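Local structure of pesticidal crystal protein Cry4Aa (Bacillus thuringiensis, 2C9K) at residues 376-381 with 389-394; 519-524 with 571-576; 542-547 with 576-581. The protein kills mosquito larvae as a pore-forming delta-endotoxin, binding midgut epithelial cells and causing their colloid-osmotic lysis. All blocks are in the same frame, centred on the assembly; numbering follows the deposited sequence.

Beyond the N-terminal helical domain the chain enters the beta-rich second domain, where contact 1 closes a hairpin: only seven residues separate 376-381 from 389-394. The other two contacts lie in the C-terminal beta-sandwich, about 27 Å (contact 2) and 25 Å (contact 3) from contact 1 between nearest atoms. Segment 519-524 opens contact 2 and 542-547 opens contact 3 before 571-576 closes contact 2 and 576-581 closes contact 3, so these loops cross rather than nest, and they share Glu576. Contact 2 pairs neighbours within one sheet of the sandwich. Contact 3 links that sheet, through strand 577-579, to strand 545-550 at the margin of the other.

Contact 1: residues 376-381 with 389-394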
ATOM      1  N   MET A 376      -9.732 -16.463 -19.475  1.00 37.86           N
ATOM      2  CA  MET A 376      -9.203 -16.112 -18.162  1.00 36.35           C
ATOM      3  C   MET A 376      -9.500 -17.135 -17.072  1.00 34.84           C
ATOM      4  O   MET A 376     -10.607 -17.648 -16.962  1.00 34.39           O
ATOM      5  CB  MET A 376      -9.727 -14.744 -17.717  1.00 36.70           C
ATOM      6  CG  MET A 376      -9.174 -13.585 -18.509  1.00 36.65           C
ATOM      7  SD  MET A 376      -9.845 -12.024 -17.941  1.00 37.16           S
ATOM      8  CE  MET A 376     -11.389 -11.993 -18.846  1.00 36.69           C
ATOM      9  N   ASP A 377      -8.487 -17.416 -16.267  1.00 34.53           N
ATOM     10  CA  ASP A 377      -8.601 -18.354 -15.167  1.00 36.12           C
ATOM     11  C   ASP A 377      -8.387 -17.590 -13.880  1.00 35.63           C
ATOM     12  O   ASP A 377      -7.262 -17.182 -13.575  1.00 36.40           O
ATOM     13  CB  ASP A 377      -7.528 -19.437 -15.265  1.00 38.71           C
ATOM     14  CG  ASP A 377      -7.781 -20.407 -16.386  1.00 41.71           C
ATOM     15  OD1 ASP A 377      -6.855 -21.188 -16.696  1.00 44.50           O
ATOM     16  OD2 ASP A 377      -8.901 -20.398 -16.949  1.00 41.95           O
ATOM     17  N   PHE A 378      -9.463 -17.401 -13.125  1.00 33.91           N
ATOM     18  CA  PHE A 378      -9.376 -16.695 -11.861  1.00 31.66           C
ATOM     19  C   PHE A 378      -9.123 -17.655 -10.706  1.00 31.47           C
ATOM     20  O   PHE A 378      -9.636 -18.776 -10.678  1.00 30.73           O
ATOM     21  CB  PHE A 378     -10.664 -15.912 -11.596  1.00 30.17           C
ATOM     22  CG  PHE A 378     -11.009 -14.936 -12.681  1.00 30.15           C
ATOM     23  CD1 PHE A 378     -11.718 -15.347 -13.807  1.00 29.45           C
ATOM     24  CD2 PHE A 378     -10.597 -13.611 -12.599  1.00 29.66           C
ATOM     25  CE1 PHE A 378     -12.011 -14.453 -14.837  1.00 29.10           C
ATOM     26  CE2 PHE A 378     -10.886 -12.711 -13.624  1.00 30.71           C
ATOM     27  CZ  PHE A 378     -11.594 -13.135 -14.747  1.00 29.23           C
ATOM     28  N   PHE A 379      -8.295 -17.215  -9.770  1.00 31.42           N
ATOM     29  CA  PHE A 379      -8.008 -17.995  -8.582  1.00 31.02           C
ATOM     30  C   PHE A 379      -8.593 -17.185  -7.437  1.00 29.98           C
ATOM     31  O   PHE A 379      -7.960 -16.287  -6.883  1.00 30.23           O
ATOM     32  CB  PHE A 379      -6.512 -18.217  -8.428  1.00 31.47           C
ATOM     33  CG  PHE A 379      -5.971 -19.262  -9.359  1.00 34.41           C
ATOM     34  CD1 PHE A 379      -6.500 -20.553  -9.348  1.00 35.11           C
ATOM     35  CD2 PHE A 379      -4.943 -18.965 -10.249  1.00 36.21           C
ATOM     36  CE1 PHE A 379      -6.014 -21.535 -10.211  1.00 35.89           C
ATOM     37  CE2 PHE A 379      -4.449 -19.938 -11.116  1.00 36.11           C
ATOM     38  CZ  PHE A 379      -4.987 -21.229 -11.097  1.00 35.58           C
ATOM     39  N   ILE A 380      -9.845 -17.517  -7.143  1.00 28.87           N
ATOM     40  CA  ILE A 380     -10.671 -16.886  -6.122  1.00 27.82           C
ATOM     41  C   ILE A 380     -10.477 -17.481  -4.730  1.00 28.67           C
ATOM     42  O   ILE A 380     -10.023 -18.617  -4.581  1.00 29.07           O
ATOM     43  CB  ILE A 380     -12.150 -17.022  -6.542  1.00 26.27           C
ATOM     44  CG1 ILE A 380     -12.374 -16.224  -7.831  1.00 28.36           C
ATOM     45  CG2 ILE A 380     -13.078 -16.594  -5.425  1.00 26.40           C
ATOM     46  CD1 ILE A 380     -13.717 -16.428  -8.489  1.00 28.02           C
ATOM     47  N   THR A 381     -10.806 -16.696  -3.711  1.00 27.77           N
ATOM     48  CA  THR A 381     -10.702 -17.162  -2.339  1.00 29.60           C
ATOM     49  C   THR A 381     -11.958 -16.747  -1.581  1.00 31.30           C
ATOM     50  O   THR A 381     -12.461 -15.633  -1.759  1.00 31.59           O
ATOM     51  CB  THR A 381      -9.448 -16.578  -1.622  1.00 29.93           C
ATOM     52  OG1 THR A 381      -9.339 -17.151  -0.314  1.00 28.35           O
ATOM     53  CG2 THR A 381      -9.538 -15.051  -1.501  1.00 27.77           C
ATOM     54  N   LYS A 389     -12.519 -20.305 -11.152  1.00 39.53           N
ATOM     55  CA  LYS A 389     -13.600 -19.960 -12.058  1.00 39.64           C
ATOM     56  C   LYS A 389     -12.995 -19.649 -13.409  1.00 40.96           C
ATOM     57  O   LYS A 389     -11.817 -19.319 -13.505  1.00 41.44           O
ATOM     58  CB  LYS A 389     -14.376 -18.759 -11.530  1.00 38.33           C
ATOM     59  CG  LYS A 389     -15.789 -19.093 -11.113  1.00 39.57           C
ATOM     60  CD  LYS A 389     -15.816 -20.213 -10.083  1.00 41.57           C
ATOM     61  CE  LYS A 389     -17.242 -20.552  -9.665  1.00 42.55           C
ATOM     62  NZ  LYS A 389     -17.936 -19.381  -9.048  1.00 43.04           N
ATOM     63  N   GLU A 390     -13.796 -19.759 -14.458  0.50 41.89           N
ATOM     64  CA  GLU A 390     -13.297 -19.510 -15.796  0.50 42.57           C
ATOM     65  C   GLU A 390     -14.230 -18.552 -16.512  0.50 41.55           C
ATOM     66  O   GLU A 390     -15.407 -18.449 -16.178  0.50 40.57           O
ATOM     67  CB  GLU A 390     -13.198 -20.840 -16.554  0.50 46.02           C
ATOM     68  CG  GLU A 390     -12.148 -20.884 -17.656  1.00 52.57           C
ATOM     69  CD  GLU A 390     -11.914 -22.303 -18.197  1.00 56.68           C
ATOM     70  OE1 GLU A 390     -12.866 -22.906 -18.747  1.00 58.22           O
ATOM     71  OE2 GLU A 390     -10.774 -22.817 -18.073  1.00 57.67           O
ATOM     72  N   LEU A 391     -13.680 -17.836 -17.481  1.00 41.90           N
ATOM     73  CA  LEU A 391     -14.428 -16.880 -18.289  1.00 41.34           C
ATOM     74  C   LEU A 391     -13.809 -17.009 -19.684  1.00 41.73           C
ATOM     75  O   LEU A 391     -12.640 -16.661 -19.886  1.00 42.92           O
ATOM     76  CB  LEU A 391     -14.242 -15.466 -17.740  1.00 39.77           C
ATOM     77  CG  LEU A 391     -15.286 -14.426 -18.144  1.00 40.59           C
ATOM     78  CD1 LEU A 391     -16.655 -14.835 -17.615  1.00 39.82           C
ATOM     79  CD2 LEU A 391     -14.898 -13.065 -17.582  1.00 40.51           C
ATOM     80  N   THR A 392     -14.579 -17.524 -20.637  0.50 40.89           N
ATOM     81  CA  THR A 392     -14.059 -17.730 -21.983  0.50 40.67           C
ATOM     82  C   THR A 392     -14.877 -17.161 -23.134  0.50 40.62           C
ATOM     83  O   THR A 392     -16.100 -17.228 -23.144  0.50 39.52           O
ATOM     84  CB  THR A 392     -13.856 -19.227 -22.257  0.50 40.80           C
ATOM     85  OG1 THR A 392     -12.852 -19.740 -21.373  1.00 41.88           O
ATOM     86  CG2 THR A 392     -13.427 -19.451 -23.695  1.00 42.03           C
ATOM     87  N   ALA A 393     -14.170 -16.613 -24.115  1.00 41.64           N
ATOM     88  CA  ALA A 393     -14.796 -16.046 -25.299  1.00 42.79           C
ATOM     89  C   ALA A 393     -15.276 -17.209 -26.165  1.00 44.40           C
ATOM     90  O   ALA A 393     -14.468 -18.016 -26.644  1.00 43.95           O
ATOM     91  CB  ALA A 393     -13.788 -15.195 -26.063  1.00 41.64           C
ATOM     92  N   GLY A 394     -16.591 -17.293 -26.353  1.00 45.12           N
ATOM     93  CA  GLY A 394     -17.162 -18.365 -27.146  1.00 45.65           C
ATOM     94  C   GLY A 394     -16.773 -19.724 -26.601  1.00 46.94           C
ATOM     95  O   GLY A 394     -17.206 -20.115 -25.518  1.00 47.66           O
TER
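Met376 and Leu391 exchange two backbone hydrogen bonds, Met376 N to Leu391 O at 2.9 Å and Leu391 N to Met376 O at 3.1 Å. Phe378 and Lys389 repeat the exchange two residues on, Phe378 N reaching Lys389 O at 3.1 Å and Lys389 N reaching Phe378 O at 3.3 Å. Asp377 and Glu390 form the non-hydrogen-bonded pair between them. The two strands make a beta hairpin on one margin of a four-stranded antiparallel sheet with Greek-key order, part of the beta-prism second domain of three-domain Cry toxins. Apolar contacts lie on the face turned to strands 294-303 and 342-347. There Leu391, its CG anti to the backbone N (chi1 -160°), runs alongside Met376 with CD2 3.9 Å from Met376 CE, and both rest on Phe301. Leu391 CB comes in the ring plane to the edge of Phe378, 3.8 Å from CE1. Ile380 uses the end of its longer branch, CD1, against Lys389 CB, while the lysine chain bends away. On the reverse face two like charges run side by side: Asp377 OD2 is 3.3 Å from Glu390 OE2, with the carboxylate planes 21° apart. A salt bridge from Lys375 to Glu390 OE2 would be expected to ease their repulsion.

Contact 2: residues 519-524 with 571-576; sequences YFIRIR and LEFSNE
Ile523 and Leu571 satisfy each other's backbone: Ile523 N gives an almost straight bond to Leu571 O at 2.6 Å, and Leu571 N one to Ile523 O at 3.0 Å. Phe573 N continues the pairing to Ile521 O at 3.2 Å, with an N-H...O angle of 170°. Beyond this the chains part and a water takes over. It accepts from Ile521 N at 2.8 Å and lies within donating distance of Phe573 O and Asn575 O, although acceptors around it outnumber its protons. In the C-terminal beta-sandwich strand 517-527 has 569-572 and then 577-579 along one flank and 600-609 along the other. Phe573 turns into the sandwich interior, CD1 against Ile521 CG1 at 3.4 Å and CE1 near Ile523 CD1, with Ile537 and Leu539 of the facing sheet also touching its ring. On the face turned away from that sheet, Arg522, its CG anti to the backbone N (chi1 -177°) and its chain bent at chi3, leads its guanidinium away from Glu572 to a salt bridge with Glu606, a hydrogen bond to Lys250 O and a cation-pi contact with Tyr251. A second water, in the guanidinium plane, accepts from NH1 and gives a weak bond to Glu572 OE1.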
ATOM      1  N   TYR A 519     -15.538   4.938  23.303  1.00 24.22           N
ATOM      2  CA  TYR A 519     -14.343   5.385  22.609  1.00 23.56           C
ATOM      3  C   TYR A 519     -14.216   6.889  22.595  1.00 23.12           C
ATOM      4  O   TYR A 519     -15.013   7.616  23.180  1.00 23.50           O
ATOM      5  CB  TYR A 519     -14.364   4.945  21.136  1.00 22.98           C
ATOM      6  CG  TYR A 519     -14.535   3.476  20.871  1.00 21.69           C
ATOM      7  CD1 TYR A 519     -15.779   2.857  21.027  1.00 21.82           C
ATOM      8  CD2 TYR A 519     -13.454   2.701  20.455  1.00 20.56           C
ATOM      9  CE1 TYR A 519     -15.946   1.488  20.778  1.00 21.42           C
ATOM     10  CE2 TYR A 519     -13.602   1.335  20.202  1.00 22.20           C
ATOM     11  CZ  TYR A 519     -14.850   0.734  20.368  1.00 22.71           C
ATOM     12  OH  TYR A 519     -14.988  -0.615  20.137  1.00 21.98           O
ATOM     13  N   PHE A 520     -13.173   7.325  21.905  1.00 21.44           N
ATOM     14  CA  PHE A 520     -12.905   8.723  21.641  1.00 21.75           C
ATOM     15  C   PHE A 520     -12.557   8.572  20.169  1.00 21.04           C
ATOM     16  O   PHE A 520     -11.776   7.691  19.814  1.00 22.56           O
ATOM     17  CB  PHE A 520     -11.694   9.250  22.433  1.00 21.49           C
ATOM     18  CG  PHE A 520     -12.032   9.678  23.835  1.00 22.66           C
ATOM     19  CD1 PHE A 520     -11.270   9.242  24.916  1.00 21.88           C
ATOM     20  CD2 PHE A 520     -13.159  10.461  24.084  1.00 24.01           C
ATOM     21  CE1 PHE A 520     -11.632   9.569  26.219  1.00 21.54           C
ATOM     22  CE2 PHE A 520     -13.530  10.793  25.393  1.00 22.92           C
ATOM     23  CZ  PHE A 520     -12.764  10.341  26.458  1.00 22.06           C
ATOM     24  N   ILE A 521     -13.170   9.350  19.293  1.00 17.69           N
ATOM     25  CA  ILE A 521     -12.788   9.206  17.906  1.00 18.66           C
ATOM     26  C   ILE A 521     -11.759  10.326  17.663  1.00 18.07           C
ATOM     27  O   ILE A 521     -11.969  11.473  18.048  1.00 15.74           O
ATOM     28  CB  ILE A 521     -14.056   9.211  16.932  1.00 19.26           C
ATOM     29  CG1 ILE A 521     -14.001  10.378  15.960  1.00 17.79           C
ATOM     30  CG2 ILE A 521     -15.351   9.174  17.728  1.00 15.67           C
ATOM     31  CD1 ILE A 521     -13.057  10.145  14.840  1.00 19.06           C
ATOM     32  N   ARG A 522     -10.618   9.952  17.083  1.00 18.48           N
ATOM     33  CA  ARG A 522      -9.503  10.869  16.818  1.00 18.47           C
ATOM     34  C   ARG A 522      -9.232  10.968  15.322  1.00 19.22           C
ATOM     35  O   ARG A 522      -9.353   9.981  14.610  1.00 20.26           O
ATOM     36  CB  ARG A 522      -8.260  10.345  17.534  1.00 16.91           C
ATOM     37  CG  ARG A 522      -7.046  11.212  17.421  1.00 16.92           C
ATOM     38  CD  ARG A 522      -5.924  10.644  18.260  1.00 18.29           C
ATOM     39  NE  ARG A 522      -5.231   9.536  17.607  1.00 18.42           N
ATOM     40  CZ  ARG A 522      -4.274   8.814  18.187  1.00 19.03           C
ATOM     41  NH1 ARG A 522      -3.909   9.079  19.433  1.00 18.02           N
ATOM     42  NH2 ARG A 522      -3.661   7.844  17.521  1.00 20.27           N
ATOM     43  N   ILE A 523      -8.848  12.147  14.847  1.00 20.85           N
ATOM     44  CA  ILE A 523      -8.603  12.357  13.420  1.00 23.24           C
ATOM     45  C   ILE A 523      -7.164  12.748  13.052  1.00 25.10           C
ATOM     46  O   ILE A 523      -6.559  13.599  13.709  1.00 27.06           O
ATOM     47  CB  ILE A 523      -9.573  13.444  12.884  1.00 23.48           C
ATOM     48  CG1 ILE A 523     -10.958  12.845  12.689  1.00 22.87           C
ATOM     49  CG2 ILE A 523      -9.077  14.026  11.581  1.00 21.68           C
ATOM     50  CD1 ILE A 523     -11.974  13.885  12.330  1.00 27.35           C
ATOM     51  N   ARG A 524      -6.624  12.119  12.004  1.00 25.56           N
ATOM     52  CA  ARG A 524      -5.273  12.422  11.516  1.00 26.31           C
ATOM     53  C   ARG A 524      -5.496  13.197  10.225  1.00 27.00           C
ATOM     54  O   ARG A 524      -5.872  12.622   9.205  1.00 27.19           O
ATOM     55  CB  ARG A 524      -4.482  11.135  11.227  1.00 25.54           C
ATOM     56  CG  ARG A 524      -3.007  11.371  10.864  1.00 26.21           C
ATOM     57  CD  ARG A 524      -2.184  10.082  10.906  1.00 25.94           C
ATOM     58  NE  ARG A 524      -0.732  10.297  10.844  1.00 27.21           N
ATOM     59  CZ  ARG A 524      -0.019  10.434   9.724  1.00 27.73           C
ATOM     60  NH1 ARG A 524      -0.605  10.383   8.537  1.00 29.04           N
ATOM     61  NH2 ARG A 524       1.294  10.607   9.788  1.00 25.02           N
ATOM     62  N   LEU A 571      -5.977  15.301  16.114  1.00 30.97           N
ATOM     63  CA  LEU A 571      -6.955  15.985  16.955  1.00 32.53           C
ATOM     64  C   LEU A 571      -7.990  14.955  17.365  1.00 34.11           C
ATOM     65  O   LEU A 571      -8.293  14.034  16.605  1.00 35.08           O
ATOM     66  CB  LEU A 571      -7.627  17.153  16.225  1.00 31.71           C
ATOM     67  CG  LEU A 571      -6.879  18.475  16.398  1.00 30.89           C
ATOM     68  CD1 LEU A 571      -7.612  19.602  15.682  1.00 30.37           C
ATOM     69  CD2 LEU A 571      -6.746  18.767  17.886  1.00 29.28           C
ATOM     70  N   GLU A 572      -8.528  15.120  18.569  1.00 34.82           N
ATOM     71  CA  GLU A 572      -9.499  14.190  19.122  1.00 35.52           C
ATOM     72  C   GLU A 572     -10.733  14.931  19.614  1.00 35.61           C
ATOM     73  O   GLU A 572     -10.623  15.999  20.214  1.00 36.97           O
ATOM     74  CB  GLU A 572      -8.842  13.455  20.285  1.00 38.07           C
ATOM     75  CG  GLU A 572      -9.593  12.278  20.832  1.00 43.16           C
ATOM     76  CD  GLU A 572      -8.810  11.582  21.930  1.00 46.23           C
ATOM     77  OE1 GLU A 572      -7.635  11.214  21.692  1.00 47.19           O
ATOM     78  OE2 GLU A 572      -9.369  11.400  23.033  1.00 50.02           O
ATOM     79  N   PHE A 573     -11.911  14.377  19.357  1.00 34.83           N
ATOM     80  CA  PHE A 573     -13.135  15.010  19.813  1.00 33.10           C
ATOM     81  C   PHE A 573     -13.252  14.779  21.315  1.00 34.28           C
ATOM     82  O   PHE A 573     -12.793  13.760  21.827  1.00 34.01           O
ATOM     83  CB  PHE A 573     -14.344  14.413  19.108  1.00 31.29           C
ATOM     84  CG  PHE A 573     -14.354  14.632  17.631  1.00 29.44           C
ATOM     85  CD1 PHE A 573     -13.887  13.653  16.769  1.00 29.60           C
ATOM     86  CD2 PHE A 573     -14.866  15.807  17.097  1.00 28.77           C
ATOM     87  CE1 PHE A 573     -13.931  13.837  15.392  1.00 30.53           C
ATOM     88  CE2 PHE A 573     -14.916  16.003  15.722  1.00 29.08           C
ATOM     89  CZ  PHE A 573     -14.449  15.016  14.865  1.00 30.13           C
ATOM     90  N   SER A 574     -13.875  15.720  22.015  1.00 35.38           N
ATOM     91  CA  SER A 574     -14.025  15.620  23.457  1.00 36.80           C
ATOM     92  C   SER A 574     -15.019  14.559  23.915  1.00 38.18           C
ATOM     93  O   SER A 574     -14.638  13.589  24.569  1.00 38.89           O
ATOM     94  CB  SER A 574     -14.412  16.982  24.029  1.00 37.45           C
ATOM     95  OG  SER A 574     -15.555  17.503  23.381  1.00 39.81           O
ATOM     96  N   ASN A 575     -16.290  14.736  23.582  1.00 39.59           N
ATOM     97  CA  ASN A 575     -17.311  13.774  23.985  1.00 40.98           C
ATOM     98  C   ASN A 575     -17.016  12.351  23.506  1.00 40.89           C
ATOM     99  O   ASN A 575     -16.460  12.143  22.429  1.00 40.21           O
ATOM    100  CB  ASN A 575     -18.688  14.223  23.483  1.00 42.44           C
ATOM    101  CG  ASN A 575     -18.685  14.580  22.010  1.00 44.52           C
ATOM    102  OD1 ASN A 575     -17.880  15.397  21.556  1.00 46.61           O
ATOM    103  ND2 ASN A 575     -19.593  13.978  21.255  1.00 45.69           N
ATOM    104  N   GLU A 576     -17.389  11.372  24.321  1.00 41.73           N
ATOM    105  CA  GLU A 576     -17.165   9.975  23.979  1.00 41.57           C
ATOM    106  C   GLU A 576     -18.411   9.299  23.421  1.00 40.65           C
ATOM    107  O   GLU A 576     -19.534   9.767  23.601  1.00 41.35           O
ATOM    108  CB  GLU A 576     -16.662   9.196  25.196  1.00 42.66           C
ATOM    109  CG  GLU A 576     -17.553   9.274  26.422  1.00 45.08           C
ATOM    110  CD  GLU A 576     -17.056   8.381  27.546  1.00 47.29           C
ATOM    111  OE1 GLU A 576     -17.279   7.149  27.471  1.00 47.78           O
ATOM    112  OE2 GLU A 576     -16.427   8.907  28.494  1.00 48.61           O
TER
HETATM  113  O   HOH W   1     -14.179  11.598  20.657  1.00 25.17           O
HETATM  114  O   HOH W   2      -4.342  11.585  21.474  1.00 34.76           O

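Contact 3: residues 542-547 with 576-581; sequences PGVAEL and EVKFAP
Lys578 reaches back to Val544 and grips its carbonyl. Its CB, CG and CD make no close contact with 542-547; CG sits between the backbone N and the carbonyl carbon (chi1 58°), bends at chi2 and chi3 swing the end round, and the side chain touches Ser518 of strand 517-527. CE then slides past Val544 in the opposite sense to the valine side chain, 3.4 Å from its CG1. At the tip NZ also lies against Val544 CG1 and donates to Val544 O at 3.0 Å, coming from above the carbonyl plane, 55° out of it; it is 4.1 Å from Ala545 CB. Val544 and Ala545 form a classic beta bulge opposite the end of strand 536-541, where strand 545-550 begins. Strand 577-579 lies in the opposing sheet, beside strand 517-527, so the contact spans the two layers of the beta-sandwich, with 8.7 Å between the short strand axes. The remaining contacts are apolar. Val544 CG1 meets Val577 CB at 3.7 Å and Phe579 CE2 at 4.0 Å. Val577 CG1 touches Ala545 CB at 3.8 Å and Leu547 CD1 at 4.1 Å, the leucine crossing the valine at about a right angle.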
ATOM      1  N   PRO A 542     -25.774   9.259  14.173  1.00 24.94           N
ATOM      2  CA  PRO A 542     -27.194   9.041  14.437  1.00 25.04           C
ATOM      3  C   PRO A 542     -27.409   8.005  15.522  1.00 25.58           C
ATOM      4  O   PRO A 542     -26.902   6.892  15.435  1.00 25.19           O
ATOM      5  CB  PRO A 542     -27.717   8.577  13.087  1.00 25.04           C
ATOM      6  CG  PRO A 542     -26.904   9.391  12.140  1.00 24.52           C
ATOM      7  CD  PRO A 542     -25.510   9.276  12.723  1.00 24.45           C
ATOM      8  N   GLY A 543     -28.158   8.383  16.551  1.00 26.01           N
ATOM      9  CA  GLY A 543     -28.431   7.470  17.637  1.00 26.07           C
ATOM     10  C   GLY A 543     -27.302   7.296  18.630  1.00 27.32           C
ATOM     11  O   GLY A 543     -27.471   6.575  19.611  1.00 30.93           O
ATOM     12  N   VAL A 544     -26.161   7.943  18.412  1.00 27.47           N
ATOM     13  CA  VAL A 544     -25.036   7.795  19.343  1.00 27.33           C
ATOM     14  C   VAL A 544     -24.467   9.096  19.937  1.00 28.46           C
ATOM     15  O   VAL A 544     -24.472   9.281  21.152  1.00 28.30           O
ATOM     16  CB  VAL A 544     -23.868   7.017  18.683  1.00 26.35           C
ATOM     17  CG1 VAL A 544     -22.704   6.912  19.647  1.00 24.00           C
ATOM     18  CG2 VAL A 544     -24.329   5.636  18.260  1.00 24.86           C
ATOM     19  N   ALA A 545     -23.968   9.995  19.098  1.00 28.94           N
ATOM     20  CA  ALA A 545     -23.395  11.230  19.625  1.00 30.22           C
ATOM     21  C   ALA A 545     -23.335  12.357  18.607  1.00 30.87           C
ATOM     22  O   ALA A 545     -23.708  12.188  17.444  1.00 31.00           O
ATOM     23  CB  ALA A 545     -21.990  10.957  20.168  1.00 26.56           C
ATOM     24  N   GLU A 546     -22.869  13.513  19.071  1.00 30.99           N
ATOM     25  CA  GLU A 546     -22.720  14.680  18.217  1.00 31.55           C
ATOM     26  C   GLU A 546     -21.407  15.356  18.587  1.00 30.67           C
ATOM     27  O   GLU A 546     -21.351  16.151  19.514  1.00 31.68           O
ATOM     28  CB  GLU A 546     -23.871  15.654  18.429  1.00 32.64           C
ATOM     29  CG  GLU A 546     -23.934  16.709  17.361  1.00 38.62           C
ATOM     30  CD  GLU A 546     -24.428  16.150  16.036  1.00 42.52           C
ATOM     31  OE1 GLU A 546     -24.217  16.808  14.991  1.00 44.41           O
ATOM     32  OE2 GLU A 546     -25.039  15.059  16.042  1.00 43.68           O
ATOM     33  N   LEU A 547     -20.349  15.039  17.860  1.00 29.45           N
ATOM     34  CA  LEU A 547     -19.048  15.613  18.150  1.00 27.83           C
ATOM     35  C   LEU A 547     -18.689  16.753  17.206  1.00 27.93           C
ATOM     36  O   LEU A 547     -19.110  16.778  16.055  1.00 28.14           O
ATOM     37  CB  LEU A 547     -17.982  14.527  18.067  1.00 27.74           C
ATOM     38  CG  LEU A 547     -18.232  13.237  18.852  1.00 26.59           C
ATOM     39  CD1 LEU A 547     -19.418  12.480  18.262  1.00 26.47           C
ATOM     40  CD2 LEU A 547     -16.981  12.374  18.793  1.00 26.33           C
ATOM     41  N   GLU A 576     -17.389  11.372  24.321  1.00 41.73           N
ATOM     42  CA  GLU A 576     -17.165   9.975  23.979  1.00 41.57           C
ATOM     43  C   GLU A 576     -18.411   9.299  23.421  1.00 40.65           C
ATOM     44  O   GLU A 576     -19.534   9.767  23.601  1.00 41.35           O
ATOM     45  CB  GLU A 576     -16.662   9.196  25.196  1.00 42.66           C
ATOM     46  CG  GLU A 576     -17.553   9.274  26.422  1.00 45.08           C
ATOM     47  CD  GLU A 576     -17.056   8.381  27.546  1.00 47.29           C
ATOM     48  OE1 GLU A 576     -17.279   7.149  27.471  1.00 47.78           O
ATOM     49  OE2 GLU A 576     -16.427   8.907  28.494  1.00 48.61           O
ATOM     50  N   VAL A 577     -18.195   8.183  22.743  1.00 38.87           N
ATOM     51  CA  VAL A 577     -19.276   7.433  22.143  1.00 36.15           C
ATOM     52  C   VAL A 577     -19.238   5.973  22.621  1.00 36.06           C
ATOM     53  O   VAL A 577     -18.192   5.454  23.023  1.00 36.12           O
ATOM     54  CB  VAL A 577     -19.151   7.484  20.614  1.00 35.23           C
ATOM     55  CG1 VAL A 577     -18.773   8.889  20.181  1.00 32.34           C
ATOM     56  CG2 VAL A 577     -18.104   6.491  20.139  1.00 35.74           C
ATOM     57  N   LYS A 578     -20.390   5.322  22.591  1.00 34.03           N
ATOM     58  CA  LYS A 578     -20.486   3.935  23.000  1.00 32.94           C
ATOM     59  C   LYS A 578     -21.268   3.183  21.933  1.00 31.03           C
ATOM     60  O   LYS A 578     -22.341   3.619  21.508  1.00 30.40           O
ATOM     61  CB  LYS A 578     -21.175   3.807  24.363  1.00 35.58           C
ATOM     62  CG  LYS A 578     -22.587   4.387  24.455  1.00 39.61           C
ATOM     63  CD  LYS A 578     -22.593   5.927  24.427  1.00 41.89           C
ATOM     64  CE  LYS A 578     -22.811   6.494  23.022  1.00 41.12           C
ATOM     65  NZ  LYS A 578     -22.526   7.954  22.963  1.00 38.92           N
ATOM     66  N   PHE A 579     -20.711   2.058  21.494  1.00 27.59           N
ATOM     67  CA  PHE A 579     -21.341   1.240  20.472  1.00 24.02           C
ATOM     68  C   PHE A 579     -21.732  -0.124  21.040  1.00 22.05           C
ATOM     69  O   PHE A 579     -21.018  -0.694  21.863  1.00 21.73           O
ATOM     70  CB  PHE A 579     -20.377   1.053  19.300  1.00 23.81           C
ATOM     71  CG  PHE A 579     -19.897   2.341  18.692  1.00 25.03           C
ATOM     72  CD1 PHE A 579     -18.537   2.629  18.627  1.00 24.85           C
ATOM     73  CD2 PHE A 579     -20.795   3.249  18.140  1.00 25.57           C
ATOM     74  CE1 PHE A 579     -18.083   3.795  18.018  1.00 23.52           C
ATOM     75  CE2 PHE A 579     -20.344   4.417  17.527  1.00 24.42           C
ATOM     76  CZ  PHE A 579     -18.987   4.687  17.466  1.00 22.71           C
ATOM     77  N   ALA A 580     -22.878  -0.636  20.606  0.50 19.20           N
ATOM     78  CA  ALA A 580     -23.343  -1.932  21.062  0.50 17.25           C
ATOM     79  C   ALA A 580     -22.751  -2.971  20.123  0.50 17.35           C
ATOM     80  O   ALA A 580     -22.214  -2.631  19.078  0.50 15.86           O
ATOM     81  CB  ALA A 580     -24.863  -1.990  21.035  0.50 14.69           C
ATOM     82  N   PRO A 581     -22.842  -4.256  20.488  1.00 19.05           N
ATOM     83  CA  PRO A 581     -22.308  -5.343  19.667  1.00 20.33           C
ATOM     84  C   PRO A 581     -22.868  -5.385  18.260  1.00 20.88           C
ATOM     85  O   PRO A 581     -24.077  -5.339  18.067  1.00 21.76           O
ATOM     86  CB  PRO A 581     -22.684  -6.586  20.464  1.00 20.27           C
ATOM     87  CG  PRO A 581     -22.640  -6.092  21.882  1.00 18.99           C
ATOM     88  CD  PRO A 581     -23.364  -4.781  21.762  1.00 19.13           C
TER